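Local coordinates for protein N-hydroxyarylamine O-acetyltransferase (Bacillus cereus, PDB 4DMO) that is an active arylamine N-acetyltransferase with a non-canonical catalytic triad, probably transferring acetyl groups to arylamine and N-hydroxyarylamine substrates, at residues Thr95-Ala99 with Ala100-Trp104; Ala198-Ala201 with Gln202-Val206; Phe40-Leu43 with Asn44-Lys48. All blocks are in the same frame, centred on the assembly; numbering follows the deposited sequence.

Interaction 1. Residues Thr95-Ala99 with Ala100-Trp104; sequences TVYNA and ANSIW. With KH2 (3-(1-methylpiperidinium-1-yl)propane-1-sulfonate), chain C.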
loop_
_atom_site.group_PDB
_atom_site.type_symbol
_atom_site.label_atom_id
_atom_site.label_comp_id
_atom_site.label_asym_id
_atom_site.label_seq_id
_atom_site.Cartn_x
_atom_site.Cartn_y
_atom_site.Cartn_z
ATOM N N THR A 95 -10.028 6.893 5.963
ATOM C CA THR A 95 -10.705 5.728 6.433
ATOM C C THR A 95 -11.195 4.936 5.239
ATOM O O THR A 95 -11.819 5.491 4.335
ATOM C CB THR A 95 -11.919 6.113 7.309
ATOM O OG1 THR A 95 -11.501 6.930 8.412
ATOM C CG2 THR A 95 -12.624 4.855 7.826
ATOM N N VAL A 96 -10.934 3.632 5.247
ATOM C CA VAL A 96 -11.366 2.735 4.174
ATOM C C VAL A 96 -12.861 2.431 4.303
ATOM O O VAL A 96 -13.429 2.445 5.405
ATOM C CB VAL A 96 -10.578 1.390 4.188
ATOM C CG1 VAL A 96 -11.091 0.418 3.083
ATOM C CG2 VAL A 96 -9.094 1.645 4.020
ATOM N N TYR A 97 -13.487 2.183 3.155
ATOM C CA TYR A 97 -14.890 1.815 3.106
ATOM C C TYR A 97 -15.012 0.365 2.711
ATOM O O TYR A 97 -14.280 -0.131 1.860
ATOM C CB TYR A 97 -15.640 2.661 2.096
ATOM C CG TYR A 97 -17.148 2.492 2.136
ATOM C CD1 TYR A 97 -17.895 3.103 3.144
ATOM C CD2 TYR A 97 -17.833 1.767 1.146
ATOM C CE1 TYR A 97 -19.257 2.990 3.192
ATOM C CE2 TYR A 97 -19.221 1.647 1.186
ATOM C CZ TYR A 97 -19.926 2.263 2.220
ATOM O OH TYR A 97 -21.302 2.181 2.307
ATOM N N ASN A 98 -15.937 -0.317 3.354
ATOM C CA ASN A 98 -16.156 -1.697 3.059
ATOM C C ASN A 98 -17.385 -1.790 2.204
ATOM O O ASN A 98 -18.481 -1.958 2.714
ATOM C CB ASN A 98 -16.323 -2.473 4.348
ATOM C CG ASN A 98 -16.125 -3.951 4.155
ATOM O OD1 ASN A 98 -16.993 -4.639 3.623
ATOM N ND2 ASN A 98 -14.962 -4.450 4.559
ATOM N N ALA A 99 -17.194 -1.626 0.905
ATOM C CA ALA A 99 -18.287 -1.654 -0.051
ATOM C C ALA A 99 -19.152 -2.903 0.098
ATOM O O ALA A 99 -20.380 -2.813 0.055
ATOM C CB ALA A 99 -17.746 -1.556 -1.461
ATOM N N ALA A 100 -18.527 -4.060 0.295
ATOM C CA ALA A 100 -19.288 -5.304 0.467
ATOM C C ALA A 100 -20.424 -5.087 1.457
ATOM O O ALA A 100 -21.605 -5.103 1.080
ATOM C CB ALA A 100 -18.384 -6.433 0.957
ATOM N N ASN A 101 -20.056 -4.838 2.714
ATOM C CA ASN A 101 -21.024 -4.751 3.801
ATOM C C ASN A 101 -21.617 -3.360 3.980
ATOM O O ASN A 101 -22.338 -3.106 4.942
ATOM C CB ASN A 101 -20.364 -5.197 5.110
ATOM C CG ASN A 101 -20.049 -6.675 5.125
ATOM O OD1 ASN A 101 -20.895 -7.495 5.478
ATOM N ND2 ASN A 101 -18.829 -7.024 4.736
ATOM N N SER A 102 -21.340 -2.468 3.038
ATOM C CA SER A 102 -21.845 -1.103 3.098
ATOM C C SER A 102 -21.606 -0.443 4.464
ATOM O O SER A 102 -22.533 0.002 5.119
ATOM C CB SER A 102 -23.347 -1.079 2.778
ATOM O OG SER A 102 -23.602 -1.475 1.442
ATOM N N ILE A 103 -20.357 -0.354 4.884
ATOM C CA ILE A 103 -20.046 0.311 6.142
ATOM C C ILE A 103 -18.583 0.682 6.123
ATOM O O ILE A 103 -17.820 0.134 5.334
ATOM C CB ILE A 103 -20.242 -0.617 7.362
ATOM C CG1 ILE A 103 -19.525 -1.945 7.129
ATOM C CG2 ILE A 103 -21.715 -0.856 7.657
ATOM C CD1 ILE A 103 -19.288 -2.697 8.372
ATOM N N TRP A 104 -18.190 1.573 7.031
ATOM C CA TRP A 104 -16.813 2.007 7.127
ATOM C C TRP A 104 -15.980 0.991 7.845
ATOM O O TRP A 104 -16.488 0.234 8.645
ATOM C CB TRP A 104 -16.706 3.336 7.870
ATOM C CG TRP A 104 -17.370 4.461 7.171
ATOM C CD1 TRP A 104 -18.589 4.999 7.471
ATOM C CD2 TRP A 104 -16.849 5.200 6.060
ATOM N NE1 TRP A 104 -18.859 6.039 6.613
ATOM C CE2 TRP A 104 -17.825 6.183 5.728
ATOM C CE3 TRP A 104 -15.673 5.147 5.300
ATOM C CZ2 TRP A 104 -17.648 7.081 4.685
ATOM C CZ3 TRP A 104 -15.497 6.048 4.268
ATOM C CH2 TRP A 104 -16.492 6.997 3.963
HETATM S S KH2 C . -20.517 2.813 -3.098
HETATM C C1 KH2 C . -20.729 3.136 -1.379
HETATM O O1 KH2 C . -19.896 1.536 -3.356
HETATM N N2 KH2 C . -21.092 6.288 0.711
HETATM O O2 KH2 C . -19.739 3.817 -3.786
HETATM C C4 KH2 C . -21.354 4.412 -0.938
HETATM O O4 KH2 C . -21.761 2.809 -3.841
HETATM C C7 KH2 C . -20.532 5.194 0.010
HETATM C C11 KH2 C . -21.363 7.358 -0.184
HETATM C C12 KH2 C . -20.553 7.746 2.629
HETATM C C13 KH2 C . -22.364 6.227 2.773
HETATM C C14 KH2 C . -22.024 7.675 2.849
HETATM C C15 KH2 C . -22.307 5.883 1.326
HETATM C C16 KH2 C . -20.126 6.671 1.699
#
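Tyr97 and Trp104 sit opposite each other across the end of a beta hairpin, formed where strand 88-98 turns back into strand 103-117. They are a non-hydrogen-bonded antiparallel pair, and their rings make a T-shaped contact on one face of the sheet. The edge of Tyr97 points at the face of Trp104, with planes at 82° and CD1 of Tyr97 lying 3.7 Å from CE3 of Trp104. With CG turned away from its backbone N (chi1 -171°), Tyr97 lays one ring face over the carbonyl oxygen of Ile103. The opposite face takes the propyl chain of the bound piperidinium propanesulfonate, whose C1 comes to 3.3 Å from Tyr97 CE2. Trp104 flanks the piperidinium ring, its CZ2 standing 3.6 Å from C12 of the ligand, while Val96 O lies at the indole edge. Leu184 of the neighbouring strand touches both aromatic side chains, and its backbone N is hydrogen-bonded to the ligand. This aromatic corner is the packed part of the contact.

The turn beyond it is looser and faces solvent. Asn98 N donates to Ile103 O at 2.8 Å, and Ile103 N returns a bond to Asn98 O. Ala99 to Ser102 form a type I beta turn, in which Ser102 N meets Ala99 O from well above its carbonyl plane; Ser102 and Ile103 both stand opposite Asn98, a G1 beta bulge. Ala100, Asn101, Ser102 and Ile103 are all exposed. The Asn98 side chain lies alongside that of Asn101, points the same way, and ties the turn back to the strand. Asn98 OD1 accepts two nearly straight bonds: Asn101 N approaches in the carbonyl plane at 3.2 Å, whereas Asn101 ND2, also 3.2 Å from OD1, comes from above that plane.

Interaction 2. Residues Ala198-Ala201 with Gln202-Val206; sequences ANTA and QKIIV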
loop_
_atom_site.group_PDB
_atom_site.type_symbol
_atom_site.label_atom_id
_atom_site.label_comp_id
_atom_site.label_asym_id
_atom_site.label_seq_id
_atom_site.Cartn_x
_atom_site.Cartn_y
_atom_site.Cartn_z
ATOM N N ALA A 198 0.520 8.378 11.537
ATOM C CA ALA A 198 0.835 7.041 11.026
ATOM C C ALA A 198 0.931 6.030 12.165
ATOM O O ALA A 198 0.417 4.914 12.054
ATOM C CB ALA A 198 2.105 7.075 10.243
ATOM N N ASN A 199 1.551 6.426 13.277
ATOM C CA ASN A 199 1.678 5.521 14.401
ATOM C C ASN A 199 0.329 5.266 15.004
ATOM O O ASN A 199 0.036 4.161 15.437
ATOM C CB ASN A 199 2.662 6.046 15.449
ATOM C CG ASN A 199 4.100 5.868 15.003
ATOM O OD1 ASN A 199 4.584 4.749 14.902
ATOM N ND2 ASN A 199 4.777 6.967 14.700
ATOM N N THR A 200 -0.513 6.282 14.982
ATOM C CA THR A 200 -1.876 6.148 15.462
ATOM C C THR A 200 -2.723 5.220 14.600
ATOM O O THR A 200 -3.579 4.465 15.101
ATOM C CB THR A 200 -2.509 7.563 15.589
ATOM O OG1 THR A 200 -1.955 8.194 16.754
ATOM C CG2 THR A 200 -4.044 7.512 15.708
ATOM N N ALA A 201 -2.501 5.250 13.291
ATOM C CA ALA A 201 -3.218 4.329 12.409
ATOM C C ALA A 201 -2.785 2.898 12.738
ATOM O O ALA A 201 -3.603 1.967 12.819
ATOM C CB ALA A 201 -2.946 4.673 10.938
ATOM N N GLN A 202 -1.490 2.723 12.957
ATOM C CA GLN A 202 -0.966 1.421 13.366
ATOM C C GLN A 202 -1.641 0.904 14.625
ATOM O O GLN A 202 -2.125 -0.223 14.651
ATOM C CB GLN A 202 0.555 1.484 13.589
ATOM C CG GLN A 202 1.194 0.106 13.899
ATOM C CD GLN A 202 2.719 0.119 13.768
ATOM O OE1 GLN A 202 3.293 -0.590 12.925
ATOM N NE2 GLN A 202 3.381 0.910 14.607
ATOM N N LYS A 203 -1.677 1.743 15.650
ATOM C CA LYS A 203 -2.261 1.360 16.911
ATOM C C LYS A 203 -3.678 0.939 16.667
ATOM O O LYS A 203 -4.124 -0.075 17.201
ATOM C CB LYS A 203 -2.196 2.518 17.919
ATOM C CG LYS A 203 -2.548 2.134 19.376
ATOM C CD LYS A 203 -2.557 3.366 20.337
ATOM C CE LYS A 203 -3.010 3.029 21.794
ATOM N NZ LYS A 203 -1.997 2.216 22.583
ATOM N N ILE A 204 -4.402 1.723 15.876
ATOM C CA ILE A 204 -5.786 1.407 15.565
ATOM C C ILE A 204 -5.888 0.039 14.896
ATOM O O ILE A 204 -6.662 -0.816 15.320
ATOM C CB ILE A 204 -6.409 2.490 14.662
ATOM C CG1 ILE A 204 -6.626 3.763 15.474
ATOM C CG2 ILE A 204 -7.729 2.010 14.092
ATOM C CD1 ILE A 204 -6.714 5.013 14.647
ATOM N N ILE A 205 -5.109 -0.176 13.847
ATOM C CA ILE A 205 -5.172 -1.435 13.114
ATOM C C ILE A 205 -4.634 -2.612 13.977
ATOM O O ILE A 205 -5.166 -3.729 13.936
ATOM C CB ILE A 205 -4.394 -1.328 11.747
ATOM C CG1 ILE A 205 -5.095 -0.356 10.765
ATOM C CG2 ILE A 205 -4.219 -2.689 11.117
ATOM C CD1 ILE A 205 -6.538 -0.667 10.439
ATOM N N VAL A 206 -3.619 -2.383 14.797
ATOM C CA VAL A 206 -3.215 -3.454 15.720
ATOM C C VAL A 206 -4.274 -3.820 16.793
ATOM O O VAL A 206 -4.497 -5.006 17.089
ATOM C CB VAL A 206 -1.902 -3.113 16.444
ATOM C CG1 VAL A 206 -1.678 -4.089 17.638
ATOM C CG2 VAL A 206 -0.735 -3.199 15.466
HETATM O O HOH W 1 1.821 2.448 16.682
#
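Thr200 and Ile204 meet one turn apart on helix 195-207, where the Thr200 methyl CG2 lies 3.8 Å from Ile204 CD1. Ile204 can be followed outward from the backbone. Its CB rests 3.4 Å from Ala201 O and nearly as close to Thr200 O. With CG1 anti to the carbonyl carbon (chi1 -72°), that branch folds back over the preceding turn, and CG1 reaches 3.1 Å from Thr200 O. CD1 stays beside the same oxygen while touching the Thr200 methyl. Thr200 O is thus lined by aliphatic carbons as it accepts the helical bond from Ile204 N, at 3.0 Å.

On another flank Asn199 and Gln202 run side by side, their amide planes 53° apart. A water joins the backbone O of Asn199 (2.8 Å, water donating) to Gln202 NE2, from which it accepts at 3.0 Å. The same NE2 also bonds Lys51 O, and Asn199 OD1 takes the N-H of Ile53, so both amides tie the helix to the loop around Lys51 and Ile53. Lys203 runs out extended and bends at its end, where NZ makes a salt bridge with Glu207.

The apolar side of the helix lies against strand 103-117, with Ala201 on Ile111 and both Ile204 and Ile205 on Val106; Ile205 and Gln202 also touch Tyr72 of helix 71-84.

Interaction 3. Residues Phe40-Leu43 with Asn44-Lys48; sequences FENL and NILEK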
loop_
_atom_site.group_PDB
_atom_site.type_symbol
_atom_site.label_atom_id
_atom_site.label_comp_id
_atom_site.label_asym_id
_atom_site.label_seq_id
_atom_site.Cartn_x
_atom_site.Cartn_y
_atom_site.Cartn_z
ATOM N N PHE A 40 1.838 -6.640 0.401
ATOM C CA PHE A 40 0.939 -6.199 1.444
ATOM C C PHE A 40 0.857 -7.335 2.433
ATOM O O PHE A 40 0.440 -8.440 2.072
ATOM C CB PHE A 40 -0.439 -5.903 0.818
ATOM C CG PHE A 40 -1.451 -5.268 1.763
ATOM C CD1 PHE A 40 -1.392 -3.919 2.061
ATOM C CD2 PHE A 40 -2.465 -6.016 2.311
ATOM C CE1 PHE A 40 -2.331 -3.332 2.923
ATOM C CE2 PHE A 40 -3.417 -5.438 3.148
ATOM C CZ PHE A 40 -3.351 -4.107 3.463
ATOM N N GLU A 41 1.307 -7.099 3.664
ATOM C CA GLU A 41 1.306 -8.156 4.689
ATOM C C GLU A 41 1.170 -7.619 6.115
ATOM O O GLU A 41 1.595 -6.508 6.438
ATOM C CB GLU A 41 2.561 -9.016 4.589
ATOM C CG GLU A 41 3.854 -8.221 4.691
ATOM C CD GLU A 41 4.750 -8.661 5.830
ATOM O OE1 GLU A 41 4.258 -8.872 6.966
ATOM O OE2 GLU A 41 5.954 -8.739 5.586
ATOM N N ASN A 42 0.572 -8.423 6.984
ATOM C CA ASN A 42 0.257 -7.977 8.335
ATOM C C ASN A 42 0.954 -8.752 9.428
ATOM O O ASN A 42 0.518 -8.732 10.586
ATOM C CB ASN A 42 -1.232 -8.112 8.580
ATOM C CG ASN A 42 -1.669 -9.544 8.657
ATOM O OD1 ASN A 42 -1.028 -10.436 8.099
ATOM N ND2 ASN A 42 -2.764 -9.780 9.369
ATOM N N LEU A 43 2.007 -9.454 9.061
ATOM C CA LEU A 43 2.550 -10.471 9.938
ATOM C C LEU A 43 3.189 -9.885 11.199
ATOM O O LEU A 43 3.201 -10.551 12.224
ATOM C CB LEU A 43 3.514 -11.391 9.162
ATOM C CG LEU A 43 2.884 -12.099 7.945
ATOM C CD1 LEU A 43 3.879 -12.998 7.285
ATOM C CD2 LEU A 43 1.716 -12.925 8.407
ATOM N N ASN A 44 3.675 -8.644 11.158
ATOM C CA ASN A 44 4.297 -8.081 12.354
ATOM C C ASN A 44 3.288 -7.729 13.456
ATOM O O ASN A 44 3.673 -7.553 14.599
ATOM C CB ASN A 44 5.209 -6.884 12.023
ATOM C CG ASN A 44 4.443 -5.568 11.711
ATOM O OD1 ASN A 44 3.216 -5.483 11.744
ATOM N ND2 ASN A 44 5.213 -4.530 11.438
ATOM N N ILE A 45 2.005 -7.647 13.106
ATOM C CA ILE A 45 0.933 -7.477 14.103
ATOM C C ILE A 45 0.721 -8.770 14.847
ATOM O O ILE A 45 0.560 -8.785 16.069
ATOM C CB ILE A 45 -0.430 -7.051 13.450
ATOM C CG1 ILE A 45 -0.269 -5.686 12.800
ATOM C CG2 ILE A 45 -1.589 -7.101 14.498
ATOM C CD1 ILE A 45 -1.583 -5.059 12.191
ATOM N N LEU A 46 0.730 -9.868 14.103
ATOM C CA LEU A 46 0.499 -11.183 14.688
ATOM C C LEU A 46 1.701 -11.712 15.482
ATOM O O LEU A 46 1.543 -12.436 16.469
ATOM C CB LEU A 46 0.152 -12.164 13.575
ATOM C CG LEU A 46 -1.075 -11.787 12.737
ATOM C CD1 LEU A 46 -1.264 -12.825 11.657
ATOM C CD2 LEU A 46 -2.343 -11.658 13.607
ATOM N N GLU A 47 2.892 -11.399 15.000
ATOM C CA GLU A 47 4.121 -11.690 15.712
ATOM C C GLU A 47 4.398 -10.685 16.809
ATOM O O GLU A 47 5.381 -10.816 17.526
ATOM C CB GLU A 47 5.280 -11.658 14.751
ATOM C CG GLU A 47 5.181 -12.662 13.672
ATOM C CD GLU A 47 6.524 -13.264 13.382
ATOM O OE1 GLU A 47 7.435 -12.502 12.941
ATOM O OE2 GLU A 47 6.660 -14.488 13.605
ATOM N N LYS A 48 3.572 -9.646 16.899
ATOM C CA LYS A 48 3.718 -8.646 17.953
ATOM C C LYS A 48 5.123 -8.086 17.961
ATOM O O LYS A 48 5.728 -7.916 19.013
ATOM C CB LYS A 48 3.337 -9.254 19.302
ATOM C CG LYS A 48 1.924 -9.848 19.258
ATOM C CD LYS A 48 1.529 -10.554 20.545
ATOM C CE LYS A 48 0.027 -10.439 20.804
ATOM N NZ LYS A 48 -0.436 -11.474 21.773
HETATM O O HOH W 2 3.782 -6.932 8.895
#
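The backbone passes from strand 40-41 into the short helix 43-46 at Asn42, whose O accepts an i to i+3 bond from Ile45 N at 3.1 Å, while Leu43 O takes Glu47 N at 2.9 Å in an i to i+4 bond.

Asn42 occupies the N-cap position, but its side chain makes no capping bond. Held between its backbone N and carbonyl carbon (chi1 69°), the amide is used outside the turn: OD1 accepts from Leu218 N, and ND2 donates to the carbonyls of Phe213 and Val216. Leu46 CD1 approaches this ND2 to 4.1 Å.

Glu41 reaches forward to the helix start. Its OE1 accepts from Leu43 N at 3.1 Å, met nearly along the carboxylate C-O direction, and lies 2.8 Å from a water. That water in turn accepts from Asn44 N, also at 2.8 Å, which carries the glutamate's reach to a second amide of the first turn. Arg67 forms a salt bridge to Glu41 OE2 and Gly68 N donates to it, while the Leu43 side chain touches Ile219, Tyr253 and Leu257. Within the turn, Leu43 CD2 lies 4.4 Å from Leu46 CD1. Glu47 lies over the first turn, its CG 3.2 Å from Leu43 O.

Lys48, with positive phi, is the C-prime residue of a Schellman motif that ends the helix, with Asn49 N bonded to Asn44 O and a weak bond from Lys48 N to Ile45 O.

Interactions 2 and 3 touch directly, their centres about 13 Å apart: Ile45 of the short helix packs its CG1 3.7 Å from Val206 CG2, and its CD1 lies 3.7 Å from Ile205 CG2. Interaction 1 stands apart at the end of its hairpin, about 18 Å from interaction 2 and 22 Å from interaction 3, centre to centre, and touches neither. Strand 103-117 still connects it with interaction 2, since it begins at the hairpin and packs through Val106 and Ile111 against helix 195-207. Among the three, interaction 1 holds the ligand-pocket residues, Tyr97 and Trp104; Trp182, Thr183 and Leu184 complete that pocket.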